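Local coordinates for protein prolyl-tRNA synthetase (Naegleria fowleri, PDB 6UYH) that probably attaches proline to its cognate tRNA in an ATP-dependent reaction, as a class II aminoacyl-tRNA synthetase, and is bound here by halofuginone and an ATP analogue, at residues A[428-433]-A[452-457]; A[419-424]-A[504-509]. All blocks are in the same frame, centred on the assembly; numbering follows the deposited sequence. Where two conformers were deposited one is given.

Contact 1 (A[428-433]-A[452-457])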
loop_
_atom_site.group_PDB
_atom_site.type_symbol
_atom_site.label_atom_id
_atom_site.label_comp_id
_atom_site.label_asym_id
_atom_site.label_seq_id
_atom_site.Cartn_x
_atom_site.Cartn_y
_atom_site.Cartn_z
ATOM N N LYS A 428 29.013 -34.412 -4.336
ATOM C CA LYS A 428 28.211 -35.210 -5.255
ATOM C C LYS A 428 26.750 -34.789 -5.202
ATOM O O LYS A 428 26.108 -34.577 -6.243
ATOM C CB LYS A 428 28.358 -36.693 -4.913
ATOM C CG LYS A 428 27.417 -37.628 -5.670
ATOM C CD LYS A 428 27.438 -39.020 -5.047
ATOM C CE LYS A 428 26.287 -39.875 -5.543
ATOM N NZ LYS A 428 26.593 -40.496 -6.852
ATOM N N ALA A 429 26.207 -34.668 -3.988
ATOM C CA ALA A 429 24.806 -34.281 -3.831
ATOM C C ALA A 429 24.570 -32.854 -4.300
ATOM O O ALA A 429 23.540 -32.557 -4.917
ATOM C CB ALA A 429 24.387 -34.458 -2.370
ATOM N N LEU A 430 25.523 -31.959 -4.039
ATOM C CA LEU A 430 25.410 -30.582 -4.511
ATOM C C LEU A 430 25.332 -30.525 -6.032
ATOM O O LEU A 430 24.476 -29.836 -6.605
ATOM C CB LEU A 430 26.604 -29.779 -3.999
ATOM C CG LEU A 430 26.501 -28.267 -3.986
ATOM C CD1 LEU A 430 25.469 -27.831 -2.932
ATOM C CD2 LEU A 430 27.874 -27.684 -3.722
ATOM N N ASN A 431 26.225 -31.250 -6.710
ATOM C CA ASN A 431 26.249 -31.227 -8.168
ATOM C C ASN A 431 25.029 -31.894 -8.796
ATOM O O ASN A 431 24.745 -31.640 -9.972
ATOM C CB ASN A 431 27.534 -31.875 -8.681
ATOM C CG ASN A 431 28.708 -30.914 -8.683
ATOM O OD1 ASN A 431 28.531 -29.693 -8.661
ATOM N ND2 ASN A 431 29.916 -31.457 -8.724
ATOM N N SER A 432 24.306 -32.738 -8.063
ATOM C CA SER A 432 23.067 -33.312 -8.573
ATOM C C SER A 432 21.837 -32.517 -8.145
ATOM O O SER A 432 20.713 -33.007 -8.288
ATOM C CB SER A 432 22.934 -34.774 -8.144
ATOM O OG SER A 432 23.120 -34.932 -6.753
ATOM N N GLY A 433 22.027 -31.303 -7.635
ATOM C CA GLY A 433 20.907 -30.418 -7.364
ATOM C C GLY A 433 20.192 -30.645 -6.053
ATOM O O GLY A 433 18.989 -30.392 -5.959
ATOM N N GLU A 452 34.303 -21.693 -0.844
ATOM C CA GLU A 452 35.365 -21.630 -1.845
ATOM C C GLU A 452 35.645 -23.003 -2.449
ATOM O O GLU A 452 35.851 -23.123 -3.666
ATOM C CB GLU A 452 36.639 -21.044 -1.228
ATOM N N LYS A 453 35.658 -24.051 -1.614
ATOM C CA LYS A 453 35.994 -25.384 -2.107
ATOM C C LYS A 453 34.883 -25.945 -2.986
ATOM O O LYS A 453 35.158 -26.510 -4.050
ATOM C CB LYS A 453 36.276 -26.330 -0.937
ATOM C CG LYS A 453 36.833 -27.696 -1.342
ATOM C CD LYS A 453 37.103 -28.539 -0.098
ATOM C CE LYS A 453 37.682 -29.897 -0.441
ATOM N NZ LYS A 453 37.708 -30.730 0.801
ATOM N N SER A 454 33.626 -25.805 -2.561
ATOM C CA SER A 454 32.525 -26.272 -3.399
ATOM C C SER A 454 32.458 -25.493 -4.707
ATOM O O SER A 454 32.154 -26.074 -5.753
ATOM C CB SER A 454 31.190 -26.186 -2.646
ATOM O OG SER A 454 30.834 -24.849 -2.341
ATOM N N LYS A 455 32.771 -24.192 -4.680
ATOM C CA LYS A 455 32.758 -23.401 -5.913
ATOM C C LYS A 455 33.785 -23.918 -6.914
ATOM O O LYS A 455 33.514 -23.979 -8.119
ATOM C CB LYS A 455 33.017 -21.928 -5.600
ATOM C CG LYS A 455 32.860 -20.988 -6.793
ATOM C CD LYS A 455 33.155 -19.557 -6.383
ATOM C CE LYS A 455 32.956 -18.590 -7.533
ATOM N NZ LYS A 455 33.980 -18.794 -8.590
ATOM N N LEU A 456 34.970 -24.296 -6.433
ATOM C CA LEU A 456 36.002 -24.820 -7.321
ATOM C C LEU A 456 35.614 -26.163 -7.929
ATOM O O LEU A 456 35.990 -26.456 -9.069
ATOM C CB LEU A 456 37.322 -24.949 -6.566
ATOM C CG LEU A 456 38.101 -23.648 -6.369
ATOM C CD1 LEU A 456 38.928 -23.711 -5.091
ATOM C CD2 LEU A 456 38.995 -23.372 -7.571
ATOM N N GLU A 457 34.867 -26.985 -7.200
ATOM C CA GLU A 457 34.505 -28.319 -7.657
ATOM C C GLU A 457 33.101 -28.378 -8.244
ATOM O O GLU A 457 32.622 -29.468 -8.572
ATOM C CB GLU A 457 34.643 -29.314 -6.501
ATOM C CG GLU A 457 36.018 -29.273 -5.838
ATOM C CD GLU A 457 36.184 -30.285 -4.707
ATOM O OE1 GLU A 457 35.240 -31.063 -4.438
ATOM O OE2 GLU A 457 37.267 -30.296 -4.084
#
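Ser454 of helix 444-457 opens the contact against Leu430: its CB lies 3.8 Å from Leu430 CD2, the one methyl of that leucine to touch the segment 452-457. Leu430 holds its CG trans to the backbone N (chi1 -161°), which carries the isobutyl end across the gap between the two helices. The serine thus meets its neighbour through carbon, while its hydroxyl turns back to its own helix and to the loop beyond: OG is hydrogen-bonded to Ile450 O, one turn earlier, and to Ala473 N, so this buried polar atom is satisfied away from the leucine. A turn further on, at Glu457, the contact becomes polar. The amide of Asn431 offers ND2 to Glu457 O over 3.4 Å; the N-H points almost straight at the oxygen (175°), but the length makes the bond weak. Asn431 OD1 is hydrogen-bonded to Val459 N; that bond sets which way the amide is turned, and the weak one to Glu457 O agrees with it, the two partners flanking Ser458. The Glu457 carboxylate has a different task: OE1 accepts a hydrogen bond from Trp423 NE1, at the first turn of helix 423-431. Asn431 is the last helical residue before Ser432, and Gly433, with positive phi, closes this helix in a Schellman motif that leads into strand 435-440. The contact therefore joins the C-terminal end of helix 423-431 to that of helix 444-457, the two helices that precede and follow strand 435-440, within the C-terminal region found in eukaryotic and archaeal-type prolyl-tRNA synthetases.

Contact 2 (A[419-424]-A[504-509]); sequences VTRTWP and NCWALF. With EDO (1,2-ethanediol), chain B.
Trp506 sets the CZ3-CH2 side of its six-membered ring against Val419, the close-packed part of the contact: Val419 CG1 is 3.7 Å from both CZ3 and CH2 of Trp506. The two side chains cross at roughly a right angle, and the methyl reaches the indole obliquely. Arg421 adds its aliphatic part, CG coming to 4.1 Å from Trp506 CH2 at the ring edge, near its plane. The buried indole is anchored by its far end, where NE1 is hydrogen-bonded to Pro486 O, and Phe485, Leu488 and Leu491 pack round it. Trp506 lies on strand 505-512, which enters through a classic beta bulge, Asn504 and Cys505 both facing Trp440 of the antiparallel strand 435-440. That strand also pairs, in parallel, with 417-419, so the tryptophan reaches across it to Val419, which ends 417-419, and to Arg421 in the link into helix 423-431, whose N-cap position is Thr422. Beyond the indole the packing gives way to a looser, partly exposed side. Arg421 runs extended from CG to NE (chi3 -178°), which takes the guanidinium past the ring, its plane 84° from that of the indole. Val419 CG1 lies 3.6 Å above the guanidinium plane, offset toward its rim. At the outer edge 1,2-ethanediol, probably from the crystallisation liquor, is gripped twice: Arg421 NH1 bonds O1 of the diol at 3.0 Å and Arg421 NH2 its O2 at 2.7 Å.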
loop_
_atom_site.group_PDB
_atom_site.type_symbol
_atom_site.label_atom_id
_atom_site.label_comp_id
_atom_site.label_asym_id
_atom_site.label_seq_id
_atom_site.Cartn_x
_atom_site.Cartn_y
_atom_site.Cartn_z
ATOM N N VAL A 419 21.539 -36.215 3.616
ATOM C CA VAL A 419 22.536 -36.196 4.686
ATOM C C VAL A 419 23.900 -36.520 4.085
ATOM O O VAL A 419 24.107 -37.607 3.530
ATOM C CB VAL A 419 22.176 -37.203 5.784
ATOM C CG1 VAL A 419 23.262 -37.226 6.863
ATOM C CG2 VAL A 419 20.826 -36.882 6.386
ATOM N N THR A 420 24.843 -35.590 4.205
ATOM C CA THR A 420 26.170 -35.755 3.613
ATOM C C THR A 420 27.206 -35.646 4.730
ATOM O O THR A 420 27.572 -34.543 5.150
ATOM C CB THR A 420 26.406 -34.734 2.491
ATOM O OG1 THR A 420 26.287 -33.396 2.989
ATOM C CG2 THR A 420 25.381 -34.925 1.380
ATOM N N ARG A 421 27.681 -36.799 5.209
ATOM C CA ARG A 421 28.598 -36.819 6.340
ATOM C C ARG A 421 30.037 -36.489 5.961
ATOM O O ARG A 421 30.822 -36.137 6.850
ATOM C CB ARG A 421 28.549 -38.192 7.021
ATOM C CG ARG A 421 27.209 -38.491 7.695
ATOM C CD ARG A 421 27.132 -39.974 8.021
ATOM N NE ARG A 421 25.875 -40.382 8.639
ATOM C CZ ARG A 421 24.766 -40.671 7.966
ATOM N NH1 ARG A 421 24.738 -40.565 6.644
ATOM N NH2 ARG A 421 23.679 -41.058 8.618
ATOM N N THR A 422 30.402 -36.607 4.684
ATOM C CA THR A 422 31.772 -36.411 4.223
ATOM C C THR A 422 31.778 -35.531 2.982
ATOM O O THR A 422 30.757 -35.362 2.307
ATOM C CB THR A 422 32.472 -37.743 3.896
ATOM O OG1 THR A 422 31.810 -38.373 2.793
ATOM C CG2 THR A 422 32.471 -38.666 5.101
ATOM N N TRP A 423 32.949 -34.971 2.679
ATOM C CA TRP A 423 33.053 -34.065 1.537
ATOM C C TRP A 423 32.698 -34.719 0.210
ATOM O O TRP A 423 31.956 -34.101 -0.575
ATOM C CB TRP A 423 34.452 -33.444 1.468
ATOM C CG TRP A 423 34.482 -32.427 0.401
ATOM C CD1 TRP A 423 34.925 -32.584 -0.886
ATOM C CD2 TRP A 423 33.973 -31.092 0.495
ATOM N NE1 TRP A 423 34.740 -31.413 -1.591
ATOM C CE2 TRP A 423 34.162 -30.483 -0.762
ATOM C CE3 TRP A 423 33.393 -30.349 1.526
ATOM C CZ2 TRP A 423 33.791 -29.162 -1.012
ATOM C CZ3 TRP A 423 33.025 -29.037 1.277
ATOM C CH2 TRP A 423 33.230 -28.456 0.017
ATOM N N PRO A 424 33.196 -35.920 -0.128
ATOM C CA PRO A 424 32.806 -36.512 -1.421
ATOM C C PRO A 424 31.307 -36.690 -1.562
ATOM O O PRO A 424 30.765 -36.496 -2.656
ATOM C CB PRO A 424 33.547 -37.860 -1.431
ATOM C CG PRO A 424 34.703 -37.660 -0.508
ATOM C CD PRO A 424 34.196 -36.752 0.573
ATOM N N ASN A 504 28.536 -30.111 16.456
ATOM C CA ASN A 504 27.538 -30.257 17.511
ATOM C C ASN A 504 26.120 -29.969 17.041
ATOM O O ASN A 504 25.217 -29.848 17.877
ATOM C CB ASN A 504 27.879 -29.388 18.740
ATOM C CG ASN A 504 28.007 -27.904 18.430
ATOM O OD1 ASN A 504 27.694 -27.436 17.331
ATOM N ND2 ASN A 504 28.474 -27.148 19.430
ATOM N N CYS A 505 25.897 -29.874 15.737
ATOM C CA CYS A 505 24.556 -29.797 15.167
ATOM C C CYS A 505 24.677 -30.100 13.683
ATOM O O CYS A 505 25.777 -30.335 13.166
ATOM C CB CYS A 505 23.917 -28.420 15.405
ATOM S SG CYS A 505 24.795 -27.085 14.591
ATOM N N TRP A 506 23.532 -30.099 12.997
ATOM C CA TRP A 506 23.478 -30.259 11.555
ATOM C C TRP A 506 23.085 -28.941 10.917
ATOM O O TRP A 506 22.175 -28.262 11.402
ATOM C CB TRP A 506 22.457 -31.330 11.159
ATOM C CG TRP A 506 22.838 -32.721 11.568
ATOM C CD1 TRP A 506 22.503 -33.348 12.730
ATOM C CD2 TRP A 506 23.590 -33.668 10.796
ATOM N NE1 TRP A 506 23.008 -34.632 12.736
ATOM C CE2 TRP A 506 23.680 -34.851 11.560
ATOM C CE3 TRP A 506 24.200 -33.629 9.534
ATOM C CZ2 TRP A 506 24.360 -35.988 11.107
ATOM C CZ3 TRP A 506 24.874 -34.759 9.082
ATOM C CH2 TRP A 506 24.950 -35.922 9.872
ATOM N N ALA A 507 23.782 -28.575 9.847
ATOM C CA ALA A 507 23.453 -27.383 9.076
ATOM C C ALA A 507 23.037 -27.753 7.657
ATOM O O ALA A 507 23.573 -28.687 7.048
ATOM C CB ALA A 507 24.640 -26.409 9.030
ATOM N N LEU A 508 22.085 -26.986 7.122
ATOM C CA LEU A 508 21.637 -27.150 5.746
ATOM C C LEU A 508 22.437 -26.203 4.853
ATOM O O LEU A 508 22.458 -24.986 5.083
ATOM C CB LEU A 508 20.135 -26.873 5.650
ATOM C CG LEU A 508 19.407 -27.333 4.387
ATOM C CD1 LEU A 508 19.343 -28.843 4.316
ATOM C CD2 LEU A 508 17.991 -26.697 4.332
ATOM N N PHE A 509 23.135 -26.777 3.873
ATOM C CA PHE A 509 23.933 -26.053 2.900
ATOM C C PHE A 509 23.419 -26.377 1.507
ATOM O O PHE A 509 22.919 -27.480 1.258
ATOM C CB PHE A 509 25.426 -26.450 2.982
ATOM C CG PHE A 509 26.215 -25.662 3.990
ATOM C CD1 PHE A 509 25.970 -25.810 5.348
ATOM C CD2 PHE A 509 27.206 -24.778 3.576
ATOM C CE1 PHE A 509 26.698 -25.092 6.278
ATOM C CE2 PHE A 509 27.940 -24.046 4.511
ATOM C CZ PHE A 509 27.685 -24.207 5.861
HETATM C C1 EDO B . 21.167 -41.872 5.254
HETATM O O1 EDO B . 22.519 -41.524 4.948
HETATM C C2 EDO B . 20.646 -40.950 6.345
HETATM O O2 EDO B . 21.166 -41.380 7.607
#

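The centres of contacts 1 and 2 lie about 13 Å apart, on the same side of the chain's centre and about 25 Å from it. Along the sequence the order is 419-424, 428-433, 452-457, 504-509, so both segments of contact 1 fall between those of contact 2. Helix 423-431 is shared, its start in contact 2 and its end in contact 1. Trp423 couples the two directly, reaching helix 444-457 through a cation-pi contact of its ring with Lys453. The chain from 419 to 431, the end of a strand, a connection and a helix, thus joins strand 505-512 to helix 444-457 within the C-terminal region of the synthetase.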